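Cyclopropane mycolic acid synthase MmaA2 (Mycobacterium tuberculosis, PDB 1TPY) catalyses cis-cyclopropanation of double bonds in mycolic acids by transferring a methylene group from S-adenosyl-L-methionine, giving products that influence cell-envelope permeability. Local coordinates at residues Leu55-Lys59 and Leu60-Pro64; Leu182-Thr185 and Leu186-Arg190. All blocks are in the same frame, centred on the assembly; numbering follows the deposited sequence.

Contact 1 (Leu55-Lys59 and Leu60-Pro64); sequences LALGK and LGLQP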
loop_
_atom_site.group_PDB
_atom_site.type_symbol
_atom_site.label_atom_id
_atom_site.label_comp_id
_atom_site.label_asym_id
_atom_site.label_seq_id
_atom_site.Cartn_x
_atom_site.Cartn_y
_atom_site.Cartn_z
ATOM N N LEU A 55 7.780 2.793 10.940
ATOM C CA LEU A 55 6.948 3.937 11.292
ATOM C C LEU A 55 5.506 3.478 11.485
ATOM O O LEU A 55 4.861 3.812 12.478
ATOM C CB LEU A 55 7.018 4.998 10.190
ATOM C CG LEU A 55 6.188 6.268 10.400
ATOM C CD1 LEU A 55 6.714 7.029 11.618
ATOM C CD2 LEU A 55 6.248 7.132 9.147
ATOM N N ALA A 56 5.010 2.695 10.534
ATOM C CA ALA A 56 3.644 2.189 10.602
ATOM C C ALA A 56 3.466 1.199 11.750
ATOM O O ALA A 56 2.536 1.313 12.548
ATOM C CB ALA A 56 3.278 1.517 9.283
ATOM N N LEU A 57 4.365 0.223 11.818
ATOM C CA LEU A 57 4.319 -0.802 12.844
ATOM C C LEU A 57 4.439 -0.243 14.272
ATOM O O LEU A 57 3.717 -0.674 15.172
ATOM C CB LEU A 57 5.426 -1.828 12.575
ATOM C CG LEU A 57 5.045 -3.211 12.022
ATOM C CD1 LEU A 57 3.936 -3.111 10.989
ATOM C CD2 LEU A 57 6.292 -3.856 11.429
ATOM N N GLY A 58 5.334 0.722 14.470
ATOM C CA GLY A 58 5.530 1.299 15.792
ATOM C C GLY A 58 4.337 2.033 16.378
ATOM O O GLY A 58 4.299 2.308 17.579
ATOM N N LYS A 59 3.356 2.347 15.541
ATOM C CA LYS A 59 2.162 3.063 15.985
ATOM C C LYS A 59 1.061 2.121 16.460
ATOM O O LYS A 59 0.059 2.558 17.026
ATOM C CB LYS A 59 1.619 3.913 14.837
ATOM C CG LYS A 59 2.588 4.957 14.320
ATOM C CD LYS A 59 2.050 5.635 13.072
ATOM C CE LYS A 59 2.908 6.822 12.660
ATOM N NZ LYS A 59 2.258 7.604 11.569
ATOM N N LEU A 60 1.254 0.826 16.230
ATOM C CA LEU A 60 0.260 -0.174 16.589
ATOM C C LEU A 60 0.297 -0.648 18.033
ATOM O O LEU A 60 -0.711 -1.128 18.556
ATOM C CB LEU A 60 0.391 -1.381 15.652
ATOM C CG LEU A 60 0.050 -1.098 14.186
ATOM C CD1 LEU A 60 0.321 -2.325 13.345
ATOM C CD2 LEU A 60 -1.410 -0.681 14.078
ATOM N N GLY A 61 1.447 -0.513 18.681
ATOM C CA GLY A 61 1.550 -0.963 20.054
ATOM C C GLY A 61 1.655 -2.474 20.082
ATOM O O GLY A 61 1.045 -3.145 20.912
ATOM N N LEU A 62 2.439 -3.008 19.156
ATOM C CA LEU A 62 2.649 -4.441 19.050
ATOM C C LEU A 62 3.463 -5.026 20.206
ATOM O O LEU A 62 4.472 -4.461 20.628
ATOM C CB LEU A 62 3.357 -4.754 17.737
ATOM C CG LEU A 62 2.612 -4.413 16.447
ATOM C CD1 LEU A 62 3.522 -4.694 15.264
ATOM C CD2 LEU A 62 1.336 -5.239 16.350
ATOM N N GLN A 63 3.017 -6.169 20.713
ATOM C CA GLN A 63 3.723 -6.845 21.795
ATOM C C GLN A 63 3.940 -8.301 21.426
ATOM O O GLN A 63 3.128 -8.896 20.711
ATOM C CB GLN A 63 2.940 -6.721 23.107
ATOM C CG GLN A 63 3.424 -5.552 23.963
ATOM C CD GLN A 63 2.568 -5.313 25.186
ATOM O OE1 GLN A 63 1.515 -4.674 25.111
ATOM N NE2 GLN A 63 3.010 -5.832 26.322
ATOM N N PRO A 64 5.046 -8.896 21.897
ATOM C CA PRO A 64 5.349 -10.298 21.591
ATOM C C PRO A 64 4.144 -11.226 21.742
ATOM O O PRO A 64 3.389 -11.130 22.712
ATOM C CB PRO A 64 6.471 -10.629 22.573
ATOM C CG PRO A 64 7.189 -9.310 22.697
ATOM C CD PRO A 64 6.042 -8.332 22.825
HETATM O O HOH W 1 3.972 -1.129 17.994
#

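Contact 2 (Leu182-Thr185 and Leu186-Arg190); sequences LPLT and LWLAR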
loop_
_atom_site.group_PDB
_atom_site.type_symbol
_atom_site.label_atom_id
_atom_site.label_comp_id
_atom_site.label_asym_id
_atom_site.label_seq_id
_atom_site.Cartn_x
_atom_site.Cartn_y
_atom_site.Cartn_z
ATOM N N LEU A 182 -4.007 24.651 -7.408
ATOM C CA LEU A 182 -3.668 23.581 -8.353
ATOM C C LEU A 182 -4.767 23.494 -9.412
ATOM O O LEU A 182 -5.910 23.200 -9.094
ATOM C CB LEU A 182 -3.550 22.246 -7.603
ATOM C CG LEU A 182 -2.212 21.830 -6.974
ATOM C CD1 LEU A 182 -1.372 23.027 -6.563
ATOM C CD2 LEU A 182 -2.501 20.924 -5.791
ATOM N N PRO A 183 -4.426 23.733 -10.690
ATOM C CA PRO A 183 -5.404 23.690 -11.789
ATOM C C PRO A 183 -5.829 22.318 -12.310
ATOM O O PRO A 183 -5.044 21.370 -12.325
ATOM C CB PRO A 183 -4.715 24.502 -12.877
ATOM C CG PRO A 183 -3.281 24.062 -12.708
ATOM C CD PRO A 183 -3.102 24.153 -11.190
ATOM N N LEU A 184 -7.079 22.234 -12.756
ATOM C CA LEU A 184 -7.618 21.004 -13.324
ATOM C C LEU A 184 -7.268 21.040 -14.809
ATOM O O LEU A 184 -8.028 21.552 -15.622
ATOM C CB LEU A 184 -9.141 20.950 -13.143
ATOM C CG LEU A 184 -9.652 20.848 -11.702
ATOM C CD1 LEU A 184 -11.160 21.101 -11.650
ATOM C CD2 LEU A 184 -9.311 19.469 -11.149
ATOM N N THR A 185 -6.111 20.490 -15.153
ATOM C CA THR A 185 -5.637 20.490 -16.529
ATOM C C THR A 185 -6.068 19.263 -17.320
ATOM O O THR A 185 -6.416 18.230 -16.749
ATOM C CB THR A 185 -4.108 20.550 -16.566
ATOM O OG1 THR A 185 -3.575 19.328 -16.036
ATOM C CG2 THR A 185 -3.604 21.730 -15.729
ATOM N N LEU A 186 -6.039 19.386 -18.642
ATOM C CA LEU A 186 -6.405 18.276 -19.503
ATOM C C LEU A 186 -5.430 17.129 -19.266
ATOM O O LEU A 186 -5.821 15.963 -19.268
ATOM C CB LEU A 186 -6.378 18.705 -20.972
ATOM C CG LEU A 186 -7.768 18.990 -21.557
ATOM C CD1 LEU A 186 -8.502 20.016 -20.697
ATOM C CD2 LEU A 186 -7.626 19.479 -22.993
ATOM N N TRP A 187 -4.164 17.468 -19.043
ATOM C CA TRP A 187 -3.159 16.449 -18.793
ATOM C C TRP A 187 -3.521 15.647 -17.547
ATOM O O TRP A 187 -3.388 14.428 -17.538
ATOM C CB TRP A 187 -1.771 17.069 -18.600
ATOM C CG TRP A 187 -0.782 16.055 -18.108
ATOM C CD1 TRP A 187 -0.125 15.112 -18.854
ATOM C CD2 TRP A 187 -0.440 15.794 -16.742
ATOM N NE1 TRP A 187 0.599 14.279 -18.033
ATOM C CE2 TRP A 187 0.423 14.674 -16.733
ATOM C CE3 TRP A 187 -0.783 16.396 -15.523
ATOM C CZ2 TRP A 187 0.947 14.143 -15.552
ATOM C CZ3 TRP A 187 -0.261 15.868 -14.346
ATOM C CH2 TRP A 187 0.595 14.751 -14.371
ATOM N N LEU A 188 -3.971 16.335 -16.500
ATOM C CA LEU A 188 -4.342 15.670 -15.253
ATOM C C LEU A 188 -5.440 14.642 -15.474
ATOM O O LEU A 188 -5.296 13.475 -15.106
ATOM C CB LEU A 188 -4.824 16.684 -14.208
ATOM C CG LEU A 188 -5.366 16.061 -12.912
ATOM C CD1 LEU A 188 -4.251 15.313 -12.196
ATOM C CD2 LEU A 188 -5.934 17.142 -12.005
ATOM N N ALA A 189 -6.544 15.086 -16.063
ATOM C CA ALA A 189 -7.662 14.197 -16.324
ATOM C C ALA A 189 -7.188 13.044 -17.194
ATOM O O ALA A 189 -7.498 11.883 -16.937
ATOM C CB ALA A 189 -8.784 14.957 -17.020
ATOM N N ARG A 190 -6.417 13.377 -18.221
ATOM C CA ARG A 190 -5.892 12.384 -19.145
ATOM C C ARG A 190 -4.999 11.371 -18.428
ATOM O O ARG A 190 -5.109 10.161 -18.653
ATOM C CB ARG A 190 -5.101 13.088 -20.242
ATOM C CG ARG A 190 -4.823 12.255 -21.471
ATOM C CD ARG A 190 -4.091 13.112 -22.486
ATOM N NE ARG A 190 -4.772 14.388 -22.684
ATOM C CZ ARG A 190 -4.243 15.428 -23.318
ATOM N NH1 ARG A 190 -3.018 15.349 -23.820
ATOM N NH2 ARG A 190 -4.939 16.551 -23.449
#

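Contact 1 (Leu55-Lys59 and Leu60-Pro64)
L57 and L60 are joined by a type I beta turn where helix 45-57 runs out and the chain turns toward strand 67-71 of the Rossmann-type methyltransferase sheet. The evidence is a hydrogen bond from L60 N to L57 O, 3.1 Å long and nearly straight at the hydrogen (162°). Its donor stands well above the carbonyl plane, 55° out of it. The same L57 O takes a second hydrogen bond, 2.9 Å from a water, and that water also accepts from L62 N. One carbonyl oxygen therefore ties the helix end both to the turn and, through the bridge, to the chain beyond it. G61, between L60 and L62, has a positive phi.

Among the side chains, L57 meets both L60 and L62. With CG anti to its carbonyl carbon (chi1 -66°), L60 lays CB against L57 O and brings CG to 3.8 Å from A56 O, while its side chain also touches V163 and L165 of strand 163-171. L57 packs against helix 77-86, touching A82 and Y86, and its CD1 lies a loose 4.4 Å from L60 CD1. A56 borders I136, which binds S-adenosyl-L-methionine. The extended K59 chain carries NZ to a hydrogen bond with OE1 of Q226. L62 crosses L57 aslant, with its CD1 3.9 Å from L57 CG.

Contact 2 (Leu182-Thr185 and Leu186-Arg190)
T185 meets L188 at an N-cap: the threonine stands immediately before helix 186-199, and its hydroxyl closes off the first turn. L186 is the first helical residue, and its CA-CB bond points away from the preceding loop.

W187 follows with CG anti to its backbone N, a torsion that swings the indole toward helix 256-275. There it touches L272 and makes a cation-pi contact with K271; its ring also meets that of F191 at a small interplanar angle. T185 OG1 lies beside the indole edge, near the ring plane, 4.1 Å from W187 CE3.

L188 carries the largest share on the helix side. Its N donates to T185 OG1 over 3.1 Å, with 154° at the hydrogen; the threonine chi1 of 67°, holding OG1 between its own backbone N and carbonyl carbon, aims the oxygen at this amide. L188 CB sits 3.4 Å from the same OG1, and the two side chains cross at roughly a right angle. Farther out, L188 CD2 reaches L184 CD2 at 4.2 Å, joining the helix to the loop residue at the centre of an inverse gamma turn. L184 also leans on R174 and M177 of helix 174-179, whereas the buried L188 packs on L272 and Y277.

A189 supplies the first helical i to i+4 bond: its N donates to T185 O at 3.2 Å, almost straight at 170°, with the donor close to the carbonyl plane.

How the contacts relate
The two contacts lie on opposite sides of the chain's centre, about 39 Å apart between their centres and about 22 Å between nearest atoms, so they do not touch. Contact 1 comes first along the chain and marks the exit from helix 45-57 toward strand 67-71; contact 2 follows after strand 163-171 and marks the entry to helix 186-199. Contact 1 packs on sheet strands 132-136 and 163-171, while contact 2 packs against helices 256-275 and 174-179. The A56 side chain lies about 9 Å from bound S-adenosyl-L-homocysteine, and that of L188 about 8 Å from cetyl-trimethyl-ammonium, so each lies in the neighbourhood of a different ligand, without touching it.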